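Local structure of response regulator FixJ (Bradyrhizobium japonicum, 5XSO) at residues Glu103-Lys106 against Leu107-Asp111; Val186-Ala189 against Asn190-Lys194. The protein acts as the response regulator that, once activated by the sensor kinase FixL, induces expression of the nitrogen-fixation regulators nifA and fixK. All blocks are in the same frame, centred on the assembly; numbering follows the deposited sequence. Where two conformers were deposited one is given.

Contact 1. Residues Glu103-Lys106 against Leu107-Asp111; sequences EAMK and LGAVD
A109 sends its backbone N back to A104 O at 2.9 Å, and G108 N meets M105 O at 3.0 Å; with the positive phi of G108, 132°, these two bonds make the Schellman motif that ends helix 98-106. They are not equivalent. The A109 bond is nearly straight at its hydrogen, whereas the G108 amide sits above the plane of the M105 carbonyl rather than on a lone pair. One residue earlier, L107 N still reaches E103 O in the ordinary helical pattern. At the backbone angles of G108 a CB would be pressed against the preceding carbonyl oxygen, which explains the glycine. The turn brings A109 CB against the last helical turn, 4.1 Å from A104 CB and as close to M105 CG. Along the outside, M105 lies against the departing chain: its chi3 of 69° bends the thioether so that the terminal CE comes 3.1 Å from V110 O and 3.6 Å from D111 CA. An alanine in place of M105 is likely to leave V110 O and the D111 backbone without their methyl cover and a gap beside A109 CB. On another side of the helix K106 NZ forms a salt bridge with E103 OE2 at 3.3 Å. Further out, L107 and A109 rest on L77 of helix 73-82, A104 and A109 on I91 of strand 89-93, and K81 NZ donates a hydrogen bond to L107 O. The chain then joins the sheet, V110 and D111 bonding through their backbones to I89 and I91, respectively. Amides of the turn thus satisfy carbonyls that the ending helix would otherwise leave without partners, while the A104 and A109 methyls pack together on the side facing L77 and I91.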
loop_
_atom_site.group_PDB
_atom_site.type_symbol
_atom_site.label_atom_id
_atom_site.label_comp_id
_atom_site.label_asym_id
_atom_site.label_seq_id
_atom_site.Cartn_x
_atom_site.Cartn_y
_atom_site.Cartn_z
ATOM N N GLU A 103 15.722 5.771 6.633
ATOM C CA GLU A 103 15.540 5.527 5.202
ATOM C C GLU A 103 14.273 4.710 4.958
ATOM O O GLU A 103 13.512 4.978 4.017
ATOM C CB GLU A 103 16.752 4.785 4.641
ATOM C CG GLU A 103 17.897 5.615 4.166
ATOM C CD GLU A 103 17.495 6.603 3.071
ATOM O OE1 GLU A 103 17.178 6.165 1.941
ATOM O OE2 GLU A 103 17.504 7.815 3.360
ATOM N N ALA A 104 14.032 3.710 5.819
ATOM C CA ALA A 104 12.847 2.884 5.682
ATOM C C ALA A 104 11.582 3.711 5.839
ATOM O O ALA A 104 10.592 3.482 5.120
ATOM C CB ALA A 104 12.875 1.756 6.731
ATOM N N MET A 105 11.568 4.659 6.775
ATOM C CA MET A 105 10.366 5.478 6.853
ATOM C C MET A 105 10.214 6.377 5.634
ATOM O O MET A 105 9.085 6.618 5.182
ATOM C CB MET A 105 10.296 6.313 8.132
ATOM C CG MET A 105 10.235 5.459 9.414
ATOM S SD MET A 105 10.122 6.543 10.824
ATOM C CE MET A 105 8.452 7.211 10.612
ATOM N N LYS A 106 11.322 6.856 5.072
ATOM C CA LYS A 106 11.176 7.663 3.854
ATOM C C LYS A 106 10.590 6.824 2.730
ATOM O O LYS A 106 9.852 7.339 1.888
ATOM C CB LYS A 106 12.517 8.260 3.457
ATOM C CG LYS A 106 12.860 9.485 4.307
ATOM C CD LYS A 106 14.367 9.829 4.334
ATOM C CE LYS A 106 15.032 9.796 2.970
ATOM N NZ LYS A 106 16.151 10.811 2.878
ATOM N N LEU A 107 10.884 5.520 2.718
ATOM C CA LEU A 107 10.315 4.601 1.739
ATOM C C LEU A 107 8.920 4.116 2.104
ATOM O O LEU A 107 8.299 3.417 1.287
ATOM C CB LEU A 107 11.237 3.395 1.542
ATOM C CG LEU A 107 12.662 3.635 1.019
ATOM C CD1 LEU A 107 13.562 2.446 1.293
ATOM C CD2 LEU A 107 12.646 3.940 -0.482
ATOM N N GLY A 108 8.411 4.446 3.295
ATOM C CA GLY A 108 7.031 4.121 3.581
ATOM C C GLY A 108 6.770 3.434 4.914
ATOM O O GLY A 108 5.606 3.289 5.303
ATOM N N ALA A 109 7.804 3.019 5.629
ATOM C CA ALA A 109 7.540 2.437 6.951
ATOM C C ALA A 109 6.809 3.455 7.828
ATOM O O ALA A 109 7.064 4.673 7.754
ATOM C CB ALA A 109 8.852 2.008 7.625
ATOM N N VAL A 110 5.904 2.958 8.682
ATOM C CA VAL A 110 5.062 3.852 9.467
ATOM C C VAL A 110 5.837 4.484 10.632
ATOM O O VAL A 110 5.715 5.697 10.910
ATOM C CB VAL A 110 3.825 3.069 9.935
ATOM C CG1 VAL A 110 3.068 3.820 11.049
ATOM C CG2 VAL A 110 2.926 2.742 8.716
ATOM N N ASP A 111 6.666 3.720 11.331
ATOM C CA ASP A 111 7.362 4.282 12.497
ATOM C C ASP A 111 8.476 3.287 12.855
ATOM O O ASP A 111 8.597 2.232 12.223
ATOM C CB ASP A 111 6.338 4.530 13.636
ATOM C CG ASP A 111 6.757 5.642 14.616
ATOM O OD1 ASP A 111 7.938 6.023 14.648
ATOM O OD2 ASP A 111 5.897 6.111 15.418
#

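Contact 2. Residues Val186-Ala189 against Asn190-Lys194; sequences VYRA and NVMTK. With FMT (formic acid), chain I.
The helix-turn-helix of the LuxR-type DNA-binding domain includes V186-A189, and this segment runs without a break into N190-K194 along helix 184-195. Four successive backbone bonds join the two: N190 N to V186 O, V191 N to Y187 O at 2.8 Å, M192 N to R188 O at 2.9 Å, and T193 N to A189 O at 3.0 Å, all close to straight. The side chains settle against the same carbonyls. V191 lays CG2, which stands beside its own backbone N, 3.3 Å from Y187 O. T193 likewise turns its hydroxyl back along the helix (chi1 -60°), putting OG1 3.0 Å from A189 O; OG1 is hydrogen-bonded to a glycerol. V186 and N190, one turn apart, run alongside each other. One flank faces the domain: Y187 touches V160 of helix 155-166, and V191 touches M161 of helix 155-166 and L203 of helix 200-209. K194, fully extended beyond CG, reaches E157 in a salt bridge and, weakly, O2 of a formic acid; both small molecules probably come from the crystallisation liquor. Such a helix, one flank in the core and another open, is consistent with the recognition helix of the four-helix LuxR fold.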
loop_
_atom_site.group_PDB
_atom_site.type_symbol
_atom_site.label_atom_id
_atom_site.label_comp_id
_atom_site.label_asym_id
_atom_site.label_seq_id
_atom_site.Cartn_x
_atom_site.Cartn_y
_atom_site.Cartn_z
ATOM N N VAL A 186 -17.105 9.422 -29.471
ATOM C CA VAL A 186 -16.923 7.961 -29.494
ATOM C C VAL A 186 -16.042 7.529 -28.340
ATOM O O VAL A 186 -16.372 6.599 -27.594
ATOM C CB VAL A 186 -16.339 7.504 -30.841
ATOM C CG1 VAL A 186 -16.036 5.945 -30.825
ATOM C CG2 VAL A 186 -17.268 7.951 -32.000
ATOM N N TYR A 187 -14.908 8.214 -28.174
ATOM C CA TYR A 187 -14.029 7.877 -27.085
ATOM C C TYR A 187 -14.677 8.177 -25.745
ATOM O O TYR A 187 -14.487 7.393 -24.801
ATOM C CB TYR A 187 -12.695 8.634 -27.221
ATOM C CG TYR A 187 -11.857 8.136 -28.407
ATOM C CD1 TYR A 187 -11.707 6.765 -28.672
ATOM C CD2 TYR A 187 -11.236 9.051 -29.260
ATOM C CE1 TYR A 187 -10.868 6.299 -29.768
ATOM C CE2 TYR A 187 -10.444 8.641 -30.336
ATOM C CZ TYR A 187 -10.273 7.255 -30.579
ATOM O OH TYR A 187 -9.482 6.835 -31.618
ATOM N N ARG A 188 -15.391 9.316 -25.627
ATOM C CA ARG A 188 -16.057 9.600 -24.358
ATOM C C ARG A 188 -16.966 8.424 -23.966
ATOM O O ARG A 188 -17.018 7.987 -22.787
ATOM C CB ARG A 188 -16.893 10.881 -24.510
ATOM C CG ARG A 188 -17.628 11.224 -23.157
ATOM C CD ARG A 188 -19.019 11.811 -23.422
ATOM N NE ARG A 188 -19.687 12.114 -22.129
ATOM C CZ ARG A 188 -19.615 13.292 -21.515
ATOM N NH1 ARG A 188 -18.804 14.285 -21.969
ATOM N NH2 ARG A 188 -20.308 13.453 -20.365
ATOM N N ALA A 189 -17.790 7.986 -24.927
ATOM C CA ALA A 189 -18.740 6.891 -24.627
ATOM C C ALA A 189 -17.989 5.641 -24.174
ATOM O O ALA A 189 -18.415 4.948 -23.215
ATOM C CB ALA A 189 -19.586 6.552 -25.842
ATOM N N ASN A 190 -16.890 5.311 -24.862
ATOM C CA ASN A 190 -16.073 4.171 -24.448
ATOM C C ASN A 190 -15.494 4.368 -23.061
ATOM O O ASN A 190 -15.433 3.406 -22.259
ATOM C CB ASN A 190 -14.912 3.928 -25.415
ATOM C CG ASN A 190 -15.352 3.545 -26.848
ATOM O OD1 ASN A 190 -14.531 3.566 -27.815
ATOM N ND2 ASN A 190 -16.623 3.284 -27.020
ATOM N N VAL A 191 -14.997 5.586 -22.769
ATOM C CA VAL A 191 -14.511 5.871 -21.425
ATOM C C VAL A 191 -15.603 5.591 -20.385
ATOM O O VAL A 191 -15.366 4.927 -19.361
ATOM C CB VAL A 191 -14.015 7.332 -21.326
ATOM C CG1 VAL A 191 -13.816 7.712 -19.828
ATOM C CG2 VAL A 191 -12.630 7.418 -22.032
ATOM N N MET A 192 -16.786 6.155 -20.590
ATOM C CA MET A 192 -17.828 6.005 -19.581
ATOM C C MET A 192 -18.204 4.535 -19.398
ATOM O O MET A 192 -18.413 4.070 -18.257
ATOM C CB MET A 192 -19.024 6.874 -19.972
ATOM C CG MET A 192 -18.592 8.347 -20.217
ATOM S SD MET A 192 -17.802 9.142 -18.769
ATOM C CE MET A 192 -19.160 9.448 -17.698
ATOM N N THR A 193 -18.292 3.770 -20.501
ATOM C CA THR A 193 -18.656 2.342 -20.409
ATOM C C THR A 193 -17.568 1.513 -19.721
ATOM O O THR A 193 -17.858 0.695 -18.828
ATOM C CB THR A 193 -18.952 1.789 -21.815
ATOM O OG1 THR A 193 -20.031 2.529 -22.372
ATOM C CG2 THR A 193 -19.379 0.282 -21.749
ATOM N N LYS A 194 -16.303 1.715 -20.112
ATOM C CA LYS A 194 -15.223 0.921 -19.553
ATOM C C LYS A 194 -15.000 1.265 -18.089
ATOM O O LYS A 194 -14.731 0.376 -17.274
ATOM C CB LYS A 194 -13.935 1.158 -20.355
ATOM C CG LYS A 194 -13.895 0.472 -21.722
ATOM C CD LYS A 194 -12.557 0.732 -22.384
ATOM C CE LYS A 194 -12.443 -0.051 -23.745
ATOM N NZ LYS A 194 -11.087 0.180 -24.402
HETATM C C FMT I . -9.956 -1.609 -26.672
HETATM O O1 FMT I . -8.883 -1.720 -26.068
HETATM O O2 FMT I . -11.049 -1.982 -26.231
#

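Overall arrangement
Both contacts are local, yet one illustrates the end and the other the middle of a helix. Contact 1 marks the end of one in the receiver domain, where the chain turns back toward the parallel sheet; contact 2 lies within an unbroken helix of the DNA-binding domain. Their centres are 40 Å apart, on opposite sides of the chain's centre, and they share no element. Contact 1 is partly buried, with alanines tucked in beside the sheet, and after one last helical bond its amides turn back in the Schellman pattern. Contact 2 is a surface contact whose bonds repeat regularly, with V191 as its buried member and V186, A189 and T193 exposed.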